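Long-range contacts in CysQ, sulfite synthesis pathway protein (Bacteroides thetaiotaomicron VPI-5482, PDB 3B8B), which probably hydrolyses adenosine 3',5'-bisphosphate to AMP and phosphate with the help of magnesium, as a member of the inositol monophosphatase superfamily: residues A[98-103]-A[126-131]; A[141-146]-A[159-164]; A[184-189]-A[234-239]; A[39-44]-A[111-116]. One frame throughout, in Å; residues are numbered along the deposited sequence. Where two conformers were deposited one is given.

Overall arrangement
The four contacts illustrate how one chain of the inositol monophosphatase superfamily joins its sheets and helices. Interactions 1 and 2 both involve the six-stranded mixed sheet, their centres about 26 Å apart. Interaction 4 joins helix 20-43 to helix 110-114, and touches interaction 2 where Val141 CG2 meets Tyr42 CE2 at 3.6 Å. Interaction 3 stands apart, where the small parallel sheet meets the chain leading into strand 238-240, its centre about 25 Å from that of interaction 2. Interactions 1 and 4 come near the predicted magnesium and substrate site: the side chain of Ile103 lies about 7 Å from that of Asp105, and the side chain of Phe113 about 4 Å from that of Leu107, both predicted site residues.

Interaction 1 (A[98-103]-A[126-131]); sequences WDTLWI and LVQNAV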
# COMPACT_ATOMS: atom_id res chain seq x y z
N TRP A 98 1.51 -21.14 5.89
CA TRP A 98 0.59 -20.51 4.95
C TRP A 98 1.35 -20.11 3.71
O TRP A 98 2.04 -19.07 3.72
CB TRP A 98 -0.04 -19.25 5.55
CG TRP A 98 -0.85 -19.45 6.76
CD1 TRP A 98 -1.28 -20.64 7.30
CD2 TRP A 98 -1.37 -18.42 7.61
NE1 TRP A 98 -2.02 -20.41 8.43
CE2 TRP A 98 -2.10 -19.05 8.63
CE3 TRP A 98 -1.29 -17.02 7.59
CZ2 TRP A 98 -2.76 -18.33 9.64
CZ3 TRP A 98 -1.94 -16.31 8.59
CH2 TRP A 98 -2.66 -16.97 9.61
N ASP A 99 1.23 -20.88 2.63
CA ASP A 99 1.89 -20.54 1.37
C ASP A 99 1.24 -19.33 0.69
O ASP A 99 1.91 -18.58 -0.02
CB ASP A 99 1.87 -21.70 0.41
CG ASP A 99 2.63 -22.91 0.93
OD1 ASP A 99 3.68 -22.74 1.59
OD2 ASP A 99 2.14 -24.03 0.67
N THR A 100 -0.06 -19.16 0.90
CA THR A 100 -0.80 -18.03 0.36
C THR A 100 -1.58 -17.39 1.49
O THR A 100 -2.26 -18.09 2.27
CB THR A 100 -1.76 -18.41 -0.78
OG1 THR A 100 -1.05 -19.18 -1.76
CG2 THR A 100 -2.38 -17.16 -1.43
N LEU A 101 -1.44 -16.08 1.62
CA LEU A 101 -2.06 -15.35 2.71
C LEU A 101 -2.30 -13.90 2.33
O LEU A 101 -1.61 -13.35 1.47
CB LEU A 101 -1.21 -15.42 3.99
CG LEU A 101 0.08 -14.59 4.00
CD1 LEU A 101 0.60 -14.40 5.45
CD2 LEU A 101 1.14 -15.24 3.14
N TRP A 102 -3.27 -13.29 3.01
CA TRP A 102 -3.47 -11.86 2.93
C TRP A 102 -2.56 -11.19 3.96
O TRP A 102 -2.46 -11.66 5.09
CB TRP A 102 -4.91 -11.49 3.26
CG TRP A 102 -5.92 -12.04 2.31
CD1 TRP A 102 -6.76 -13.10 2.51
CD2 TRP A 102 -6.21 -11.55 0.99
NE1 TRP A 102 -7.55 -13.29 1.40
CE2 TRP A 102 -7.23 -12.37 0.45
CE3 TRP A 102 -5.72 -10.48 0.22
CZ2 TRP A 102 -7.77 -12.14 -0.82
CZ3 TRP A 102 -6.24 -10.29 -1.07
CH2 TRP A 102 -7.26 -11.10 -1.56
N ILE A 103 -1.92 -10.10 3.56
CA ILE A 103 -1.14 -9.27 4.46
C ILE A 103 -1.72 -7.86 4.39
O ILE A 103 -1.73 -7.22 3.30
CB ILE A 103 0.37 -9.28 4.15
CG1 ILE A 103 0.89 -10.71 4.13
CG2 ILE A 103 1.13 -8.45 5.22
CD1 ILE A 103 2.42 -10.84 3.99
N LEU A 126 -2.30 -9.87 -1.43
CA LEU A 126 -2.25 -11.34 -1.45
C LEU A 126 -0.81 -11.69 -1.75
O LEU A 126 -0.24 -11.24 -2.76
CB LEU A 126 -3.18 -11.96 -2.50
CG LEU A 126 -3.38 -13.47 -2.32
CD1 LEU A 126 -4.13 -13.77 -1.03
CD2 LEU A 126 -4.10 -14.02 -3.55
N VAL A 127 -0.25 -12.50 -0.87
CA VAL A 127 1.15 -12.97 -0.95
C VAL A 127 1.12 -14.49 -1.21
O VAL A 127 0.38 -15.22 -0.55
CB VAL A 127 1.90 -12.63 0.33
CG1 VAL A 127 3.25 -13.38 0.40
CG2 VAL A 127 2.11 -11.09 0.44
N GLN A 128 1.90 -14.92 -2.19
CA GLN A 128 2.02 -16.33 -2.51
C GLN A 128 3.49 -16.69 -2.64
O GLN A 128 4.24 -16.05 -3.38
CB GLN A 128 1.27 -16.66 -3.79
CG GLN A 128 1.08 -18.14 -4.01
CD GLN A 128 -0.06 -18.40 -4.96
OE1 GLN A 128 -0.11 -17.84 -6.07
NE2 GLN A 128 -1.02 -19.21 -4.53
N ASN A 129 3.89 -17.70 -1.88
CA ASN A 129 5.30 -18.11 -1.80
C ASN A 129 6.23 -16.90 -1.63
O ASN A 129 7.24 -16.73 -2.33
CB ASN A 129 5.65 -18.95 -3.01
CG ASN A 129 4.77 -20.18 -3.12
OD1 ASN A 129 4.52 -20.86 -2.13
ND2 ASN A 129 4.29 -20.46 -4.33
N ALA A 130 5.84 -16.05 -0.68
CA ALA A 130 6.64 -14.93 -0.19
C ALA A 130 6.70 -13.73 -1.14
O ALA A 130 7.43 -12.80 -0.88
CB ALA A 130 8.05 -15.37 0.14
N VAL A 131 5.90 -13.78 -2.22
CA VAL A 131 5.86 -12.72 -3.22
C VAL A 131 4.45 -12.09 -3.21
O VAL A 131 3.47 -12.80 -3.28
CB VAL A 131 6.14 -13.29 -4.62
CG1 VAL A 131 6.09 -12.19 -5.71
CG2 VAL A 131 7.49 -14.05 -4.65
O HOH W 1 3.85 -16.76 1.28
O HOH W 2 5.60 -21.01 0.53
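Thr100 to Trp102 run antiparallel to Leu126 to Gln128, the short strand axes approaching to 4.7 Å with 147° between their directions. Leu101 and Val127 make the hydrogen-bonded pair: Val127 N reaches Leu101 O at 2.8 Å, and Leu101 N reaches Val127 O at 3.0 Å. Non-hydrogen-bonded pairs, Thr100 with Gln128 and Trp102 with Leu126, flank it. Beyond them Asn129 N bonds Asp99 O at 2.9 Å, where a type I' turn from Gln128 to Val131 leads strand 121-128 into strand 131-139. On one face of the sheet, the Leu126 CD1 methyl sits over the Trp102 six-membered ring, 3.6 Å from its centroid, in a CH-pi contact; chi1 of -167° sets CG anti to the backbone N and brings this methyl over the indole. There too Gln128 NE2, in one of two conformers, donates to Thr100 OG1 at 2.8 Å. On the other face, Leu101 and Val127 lie side by side, and Ile103 CD1 meets Val127 CG2 at 3.6 Å. Strand 100-108 has 82-84 along its other edge. Trp102, its NE1 bonded to Thr78, packs on helix 20-43, while Ile103 meets helix 246-258, leaving the sheet layered between helices.

Interaction 2 (A[141-146]-A[159-164]); sequences VKKELY and GIVGLE
Lys143 leans on the loop 159-164 through CB and CG, and its side chain, in one of its two conformers, can be followed outward. CB rests beside the Ile160 carbonyl, 3.4 Å from Ile160 O. CG comes next to a methyl of Val161, 3.6 Å from Val161 CG2, the two side chains lying alongside and pointing the same way. The chain then bends at chi2 (84°), so that CD and CE turn from the loop, and NZ ends back on its own segment, donating to Val141 O at 2.8 Å from above the carbonyl plane. The lysine thus gives the contact its aliphatic stem, while its ammonium bonds within 141-146.

Its backbone does the polar work. Lys143 O receives Ile160 N at 3.2 Å, tilted 24° from the carbonyl plane, and a weak bond from Gly159 N at 2.8 Å. A water that Gly159 N also bonds connects it to Lys142 O. Lys143 and Glu144 both face Val139 as a G1 beta bulge, at the turn joining strands 131-139 and 144-149. Once the strand proper is under way, Leu145 CB packs on Ile160 CG2 at 3.7 Å, and both residues also touch Met173 of helix 170-176. Tyr138 of the neighbouring strand holds Ile160 O through its hydroxyl. The chemistry implies a hold that depends little on charge: one carbonyl, bonded by Ile160 N and more weakly by Gly159 N, anchors the loop, and apolar carbons fill in around it.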
# COMPACT_ATOMS: atom_id res chain seq x y z
N VAL A 141 -9.24 9.87 1.84
CA VAL A 141 -9.49 11.31 1.70
C VAL A 141 -9.58 11.76 0.23
O VAL A 141 -10.41 12.57 -0.13
CB VAL A 141 -8.44 12.14 2.46
CG1 VAL A 141 -8.62 13.66 2.15
CG2 VAL A 141 -8.57 11.87 4.00
N LYS A 142 -8.71 11.18 -0.60
CA LYS A 142 -8.58 11.53 -2.01
C LYS A 142 -9.45 10.71 -2.96
O LYS A 142 -9.49 11.02 -4.16
CB LYS A 142 -7.12 11.36 -2.42
CG LYS A 142 -6.11 12.18 -1.64
CD LYS A 142 -4.78 12.13 -2.25
CE LYS A 142 -4.77 12.93 -3.52
NZ LYS A 142 -3.41 13.32 -3.81
N LYS A 143 -10.10 9.67 -2.42
CA LYS A 143 -10.92 8.72 -3.17
C LYS A 143 -10.14 8.16 -4.35
O LYS A 143 -10.64 8.03 -5.48
CB LYS A 143 -12.24 9.37 -3.59
CG LYS A 143 -13.11 9.72 -2.40
CD LYS A 143 -12.76 11.07 -1.78
CE LYS A 143 -13.51 11.31 -0.45
NZ LYS A 143 -13.18 12.62 0.14
N GLU A 144 -8.88 7.81 -4.08
CA GLU A 144 -7.96 7.26 -5.08
C GLU A 144 -7.66 5.80 -4.73
O GLU A 144 -7.29 5.50 -3.60
CB GLU A 144 -6.70 8.15 -5.16
CG GLU A 144 -7.06 9.46 -5.92
CD GLU A 144 -5.94 10.40 -6.32
OE1 GLU A 144 -4.78 10.18 -5.96
OE2 GLU A 144 -6.27 11.38 -7.02
N LEU A 145 -7.86 4.91 -5.70
CA LEU A 145 -7.70 3.49 -5.52
C LEU A 145 -6.65 2.99 -6.50
O LEU A 145 -6.72 3.30 -7.67
CB LEU A 145 -9.04 2.80 -5.83
CG LEU A 145 -9.05 1.28 -5.77
CD1 LEU A 145 -9.00 0.83 -4.30
CD2 LEU A 145 -10.26 0.68 -6.52
N TYR A 146 -5.67 2.25 -6.01
CA TYR A 146 -4.67 1.62 -6.84
C TYR A 146 -4.85 0.13 -6.61
O TYR A 146 -5.02 -0.32 -5.47
CB TYR A 146 -3.27 1.99 -6.41
CG TYR A 146 -2.95 3.47 -6.40
CD1 TYR A 146 -3.21 4.25 -5.27
CD2 TYR A 146 -2.35 4.07 -7.48
CE1 TYR A 146 -2.92 5.60 -5.26
CE2 TYR A 146 -2.05 5.42 -7.47
CZ TYR A 146 -2.31 6.16 -6.34
OH TYR A 146 -1.99 7.51 -6.32
N GLY A 159 -11.64 9.04 -7.95
CA GLY A 159 -13.00 9.44 -7.67
C GLY A 159 -13.95 8.34 -7.28
O GLY A 159 -15.14 8.46 -7.51
N ILE A 160 -13.45 7.27 -6.69
CA ILE A 160 -14.25 6.14 -6.28
C ILE A 160 -14.40 6.13 -4.76
O ILE A 160 -13.42 6.24 -4.02
CB ILE A 160 -13.68 4.80 -6.78
CG1 ILE A 160 -14.61 3.63 -6.40
CG2 ILE A 160 -12.21 4.58 -6.26
CD1 ILE A 160 -14.36 2.37 -7.19
N VAL A 161 -15.65 6.02 -4.31
CA VAL A 161 -15.96 5.96 -2.88
C VAL A 161 -16.45 4.57 -2.60
O VAL A 161 -16.02 3.91 -1.68
CB VAL A 161 -17.01 7.03 -2.47
CG1 VAL A 161 -17.43 6.86 -1.01
CG2 VAL A 161 -16.48 8.41 -2.70
N GLY A 162 -17.37 4.07 -3.40
CA GLY A 162 -17.81 2.71 -3.20
C GLY A 162 -18.26 2.10 -4.49
O GLY A 162 -18.15 2.71 -5.56
N LEU A 163 -18.79 0.90 -4.38
CA LEU A 163 -19.18 0.14 -5.54
C LEU A 163 -20.66 0.39 -5.82
O LEU A 163 -21.43 0.66 -4.89
CB LEU A 163 -18.89 -1.34 -5.29
CG LEU A 163 -17.41 -1.62 -5.00
CD1 LEU A 163 -17.20 -3.08 -4.70
CD2 LEU A 163 -16.54 -1.19 -6.19
N GLU A 164 -21.04 0.34 -7.10
CA GLU A 164 -22.47 0.36 -7.48
C GLU A 164 -23.16 -0.77 -6.73
O GLU A 164 -22.51 -1.68 -6.22
CB GLU A 164 -22.67 0.13 -8.99
CG GLU A 164 -21.81 0.99 -9.92
CD GLU A 164 -21.96 2.48 -9.66
OE1 GLU A 164 -23.12 2.97 -9.64
OE2 GLU A 164 -20.92 3.16 -9.47
O HOH W 3 -9.73 10.88 -6.83

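Interaction 3 (A[184-189]-A[234-239]); sequences DARDHF and KADVYP
Arg186 and Asp236 come from opposite directions to form a salt bridge, seen with one of the two conformers of the arginine: NH1 meets Asp236 OD2 at 2.8 Å with an N-H...O angle of 168°. The arginine chain, extended from CG to NE (chi2 -171°), carries the guanidinium across. The oxygen lies close to the guanidinium plane, but NH1 reaches its syn side from 31° out of the carboxylate plane. The same carboxylate lies almost parallel to the Phe189 ring, and Asp236 CB is 3.6 Å from Phe189 CE1. Further along the ring, Phe189 CZ packs on Val237 CG1 at 3.5 Å. In the next shell, NH1 gives a weak bond to His188 O, NH2 is held by Gly233 O, and Asp236 OD2 also accepts Ile190 N. With an alanine here in place of Asp236, the Arg186 guanidinium would probably lose its counter-charge and Ile190 N this acceptor. Phe189 stacks on His213 and lies near a bound sulfate. The contact brings the start of strand 189-193 against the chain leading into strand 238-240: backbone bonds from Asp236 and Val237 reach Ile190 and Val192, while strand 216-220 pairs in parallel with 189-193, and helix 225-232 packs against Lys234.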
# COMPACT_ATOMS: atom_id res chain seq x y z
N ASP A 184 3.67 10.19 -18.74
CA ASP A 184 4.16 11.56 -18.96
C ASP A 184 5.67 11.70 -18.85
O ASP A 184 6.23 11.82 -17.74
CB ASP A 184 3.46 12.57 -18.06
CG ASP A 184 3.28 13.91 -18.77
OD1 ASP A 184 4.31 14.47 -19.21
OD2 ASP A 184 2.13 14.38 -18.92
N ALA A 185 6.32 11.69 -20.01
CA ALA A 185 7.77 11.81 -20.11
C ALA A 185 8.28 13.12 -19.49
O ALA A 185 7.64 14.17 -19.58
CB ALA A 185 8.23 11.69 -21.58
N ARG A 186 9.42 13.01 -18.84
CA ARG A 186 10.06 14.15 -18.20
C ARG A 186 11.53 13.89 -18.34
O ARG A 186 11.96 12.73 -18.53
CB ARG A 186 9.61 14.30 -16.74
CG ARG A 186 9.50 12.98 -15.98
CD ARG A 186 8.85 13.10 -14.60
NE ARG A 186 8.73 11.75 -14.03
CZ ARG A 186 9.74 11.06 -13.50
NH1 ARG A 186 10.94 11.60 -13.42
NH2 ARG A 186 9.55 9.83 -13.05
N ASP A 187 12.33 14.92 -18.28
CA ASP A 187 13.72 14.71 -18.50
C ASP A 187 14.42 14.84 -17.19
O ASP A 187 15.65 14.90 -17.18
CB ASP A 187 14.28 15.68 -19.54
CG ASP A 187 14.25 17.12 -19.07
OD1 ASP A 187 13.66 17.38 -17.98
OD2 ASP A 187 14.79 17.99 -19.81
N HIS A 188 13.67 14.90 -16.08
CA HIS A 188 14.35 15.10 -14.84
C HIS A 188 14.08 13.96 -13.88
O HIS A 188 13.12 13.23 -14.02
CB HIS A 188 14.05 16.48 -14.26
CG HIS A 188 12.76 16.60 -13.54
ND1 HIS A 188 11.56 16.83 -14.17
CD2 HIS A 188 12.49 16.62 -12.21
CE1 HIS A 188 10.60 16.92 -13.27
NE2 HIS A 188 11.15 16.82 -12.07
N PHE A 189 15.00 13.82 -12.94
CA PHE A 189 15.01 12.74 -11.97
C PHE A 189 14.22 13.15 -10.75
O PHE A 189 14.46 14.22 -10.19
CB PHE A 189 16.44 12.43 -11.56
CG PHE A 189 16.57 11.25 -10.68
CD1 PHE A 189 16.64 9.97 -11.23
CD2 PHE A 189 16.62 11.39 -9.30
CE1 PHE A 189 16.76 8.86 -10.42
CE2 PHE A 189 16.73 10.26 -8.48
CZ PHE A 189 16.79 9.00 -9.05
N LYS A 234 5.48 8.80 -11.65
CA LYS A 234 5.61 10.18 -11.15
C LYS A 234 6.91 10.41 -10.38
O LYS A 234 7.31 11.56 -10.14
CB LYS A 234 4.43 10.54 -10.25
CG LYS A 234 3.07 10.57 -10.95
CD LYS A 234 2.97 11.67 -12.00
CE LYS A 234 1.52 11.94 -12.44
NZ LYS A 234 0.93 10.86 -13.31
N ALA A 235 7.58 9.33 -10.01
CA ALA A 235 8.87 9.42 -9.32
C ALA A 235 9.75 8.29 -9.83
O ALA A 235 9.25 7.22 -10.17
CB ALA A 235 8.68 9.32 -7.81
N ASP A 236 11.05 8.52 -9.86
CA ASP A 236 12.01 7.51 -10.28
C ASP A 236 12.38 6.55 -9.16
O ASP A 236 12.65 5.37 -9.40
CB ASP A 236 13.26 8.16 -10.81
CG ASP A 236 12.99 8.95 -12.07
OD1 ASP A 236 12.86 8.32 -13.13
OD2 ASP A 236 12.85 10.16 -12.01
N VAL A 237 12.48 7.06 -7.94
CA VAL A 237 12.98 6.25 -6.83
C VAL A 237 12.31 6.65 -5.53
O VAL A 237 12.09 7.84 -5.28
CB VAL A 237 14.52 6.33 -6.69
CG1 VAL A 237 14.99 7.74 -6.34
CG2 VAL A 237 15.03 5.31 -5.67
N TYR A 238 11.99 5.64 -4.72
CA TYR A 238 11.53 5.81 -3.35
C TYR A 238 12.43 4.96 -2.45
O TYR A 238 12.21 3.74 -2.36
CB TYR A 238 10.07 5.44 -3.20
CG TYR A 238 9.60 5.30 -1.77
CD1 TYR A 238 10.10 6.12 -0.76
CD2 TYR A 238 8.66 4.33 -1.42
CE1 TYR A 238 9.69 5.96 0.56
CE2 TYR A 238 8.25 4.15 -0.10
CZ TYR A 238 8.77 4.97 0.89
OH TYR A 238 8.36 4.80 2.21
N PRO A 239 13.45 5.58 -1.85
CA PRO A 239 14.33 4.84 -0.94
C PRO A 239 13.81 4.99 0.47
O PRO A 239 13.44 6.11 0.88
CB PRO A 239 15.67 5.53 -1.14
CG PRO A 239 15.28 7.00 -1.39
CD PRO A 239 13.93 6.97 -2.05
O HOH W 4 13.95 10.46 -14.95

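Interaction 4 (A[39-44]-A[111-116]); sequences LSIYED and KEFIKR. With SO4 (sulfate ion), chain F.
Tyr42 and Arg116 meet because each is turned for it: chi1 of -171° swings CG away from the tyrosine's own amide nitrogen and lays the ring toward segment 111-116, and the arginine bends at chi3 (61°), folding its guanidinium back over that ring. Arg116 CZ hangs 4.2 Å from the Tyr42 ring centroid, over one face, in a cation-pi contact. At the same time NH1 donates to Tyr42 O at 2.8 Å, on a lone pair in the carbonyl plane, and NH2 adds a weak bond to that oxygen. One residue thus offers the arginine both its pi cloud and the carbonyl near the end of helix 20-43. Phe113 O approaches the edge of the Tyr42 ring, 3.6 Å from CE1, while the Phe113 ring slides past in the opposite direction, its CE1 3.7 Å from Tyr42 CD1 and the planes at 49°. Ile41 CG2 touches the edge of the Phe113 ring.

Helix 110-114 begins at Thr110, the last residue of the family's Asp105 to Thr110 motif, most of which is predicted to bind magnesium or substrate; the helix ends in a Schellman motif at Arg116, with positive phi. With a leucine in place of Tyr42, the guanidinium would probably lose the aromatic face beneath it and be freer to turn, and a gap would be likely beside Phe113. Phe120 packs edge-to-face against both aromatic rings, and Phe49 takes a second cation-pi contact with Arg116. Away from the aromatic cluster, Lys111 and Lys115 reach a sulfate, probably from the crystallisation liquor, with Lys115 NZ 2.8 Å from its O1; His197 N also binds the ion.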
# COMPACT_ATOMS: atom_id res chain seq x y z
N LEU A 39 -13.13 7.15 7.07
CA LEU A 39 -13.50 8.50 6.70
C LEU A 39 -14.66 9.00 7.58
O LEU A 39 -14.70 10.19 7.95
CB LEU A 39 -13.80 8.56 5.19
CG LEU A 39 -14.02 9.94 4.56
CD1 LEU A 39 -12.75 10.75 4.60
CD2 LEU A 39 -14.57 9.83 3.14
N SER A 40 -15.57 8.11 7.95
CA SER A 40 -16.68 8.52 8.82
C SER A 40 -16.15 9.10 10.13
O SER A 40 -16.65 10.13 10.57
CB SER A 40 -17.65 7.38 9.07
OG SER A 40 -18.74 7.83 9.86
N ILE A 41 -15.11 8.49 10.70
CA ILE A 41 -14.46 8.98 11.91
C ILE A 41 -13.63 10.25 11.61
O ILE A 41 -13.71 11.24 12.34
CB ILE A 41 -13.59 7.87 12.54
CG1 ILE A 41 -14.50 6.77 13.12
CG2 ILE A 41 -12.68 8.40 13.64
CD1 ILE A 41 -13.72 5.53 13.36
N TYR A 42 -12.88 10.22 10.50
CA TYR A 42 -12.01 11.35 10.16
C TYR A 42 -12.81 12.64 9.97
O TYR A 42 -12.36 13.74 10.35
CB TYR A 42 -11.22 11.02 8.91
CG TYR A 42 -10.11 11.99 8.53
CD1 TYR A 42 -8.89 12.00 9.21
CD2 TYR A 42 -10.24 12.82 7.42
CE1 TYR A 42 -7.86 12.85 8.82
CE2 TYR A 42 -9.22 13.67 7.04
CZ TYR A 42 -8.04 13.69 7.75
OH TYR A 42 -6.99 14.50 7.33
N GLU A 43 -13.98 12.51 9.35
CA GLU A 43 -14.81 13.67 9.00
C GLU A 43 -15.77 14.08 10.11
O GLU A 43 -16.41 15.12 10.00
CB GLU A 43 -15.66 13.37 7.76
CG GLU A 43 -14.92 13.11 6.49
CD GLU A 43 -15.86 13.06 5.29
OE1 GLU A 43 -16.21 14.13 4.77
OE2 GLU A 43 -16.27 11.96 4.90
N ASP A 44 -15.91 13.26 11.14
CA ASP A 44 -16.94 13.55 12.16
C ASP A 44 -16.47 14.72 12.99
O ASP A 44 -15.38 14.67 13.58
CB ASP A 44 -17.17 12.33 13.04
CG ASP A 44 -18.45 12.44 13.88
OD1 ASP A 44 -18.89 13.56 14.18
OD2 ASP A 44 -19.00 11.38 14.23
N LYS A 111 0.52 9.41 11.73
CA LYS A 111 0.68 10.84 11.80
C LYS A 111 -0.24 11.54 10.77
O LYS A 111 -0.89 12.54 11.07
CB LYS A 111 2.15 11.20 11.60
CG LYS A 111 3.03 10.71 12.79
CD LYS A 111 4.53 10.90 12.51
CE LYS A 111 5.42 10.46 13.69
NZ LYS A 111 6.87 10.49 13.27
N GLU A 112 -0.33 10.98 9.56
CA GLU A 112 -1.21 11.56 8.52
C GLU A 112 -2.64 11.64 9.01
O GLU A 112 -3.38 12.59 8.75
CB GLU A 112 -1.16 10.73 7.22
CG GLU A 112 0.16 10.83 6.46
CD GLU A 112 0.37 12.16 5.78
OE1 GLU A 112 -0.63 12.80 5.38
OE2 GLU A 112 1.56 12.59 5.63
N PHE A 113 -3.07 10.62 9.76
CA PHE A 113 -4.40 10.59 10.28
C PHE A 113 -4.59 11.53 11.49
O PHE A 113 -5.47 12.39 11.49
CB PHE A 113 -4.77 9.14 10.68
CG PHE A 113 -6.17 8.98 11.13
CD1 PHE A 113 -7.17 8.69 10.22
CD2 PHE A 113 -6.51 9.13 12.48
CE1 PHE A 113 -8.47 8.56 10.63
CE2 PHE A 113 -7.81 9.01 12.89
CZ PHE A 113 -8.80 8.71 11.96
N ILE A 114 -3.75 11.34 12.51
CA ILE A 114 -3.97 12.10 13.74
C ILE A 114 -3.66 13.59 13.58
O ILE A 114 -4.35 14.39 14.19
CB ILE A 114 -3.25 11.49 14.98
CG1 ILE A 114 -1.73 11.61 14.86
CG2 ILE A 114 -3.72 10.05 15.17
CD1 ILE A 114 -0.98 11.04 16.03
N LYS A 115 -2.68 13.94 12.75
CA LYS A 115 -2.39 15.34 12.46
C LYS A 115 -3.23 15.90 11.31
O LYS A 115 -3.11 17.07 10.96
CB LYS A 115 -0.91 15.51 12.14
CG LYS A 115 -0.01 15.03 13.28
CD LYS A 115 1.39 14.82 12.79
CE LYS A 115 2.31 14.40 13.93
NZ LYS A 115 3.73 14.74 13.67
N ARG A 116 -4.11 15.07 10.75
CA ARG A 116 -5.06 15.50 9.72
C ARG A 116 -4.36 16.10 8.48
O ARG A 116 -4.83 17.07 7.91
CB ARG A 116 -6.09 16.46 10.31
CG ARG A 116 -6.85 15.79 11.49
CD ARG A 116 -7.95 16.64 12.03
NE ARG A 116 -8.99 16.95 11.07
CZ ARG A 116 -9.87 16.08 10.61
NH1 ARG A 116 -9.85 14.82 11.01
NH2 ARG A 116 -10.78 16.48 9.74
S SO4 F . 7.60 13.86 12.69
O1 SO4 F . 6.35 13.81 13.45
O2 SO4 F . 8.67 14.41 13.53
O3 SO4 F . 7.98 12.51 12.29
O4 SO4 F . 7.43 14.71 11.52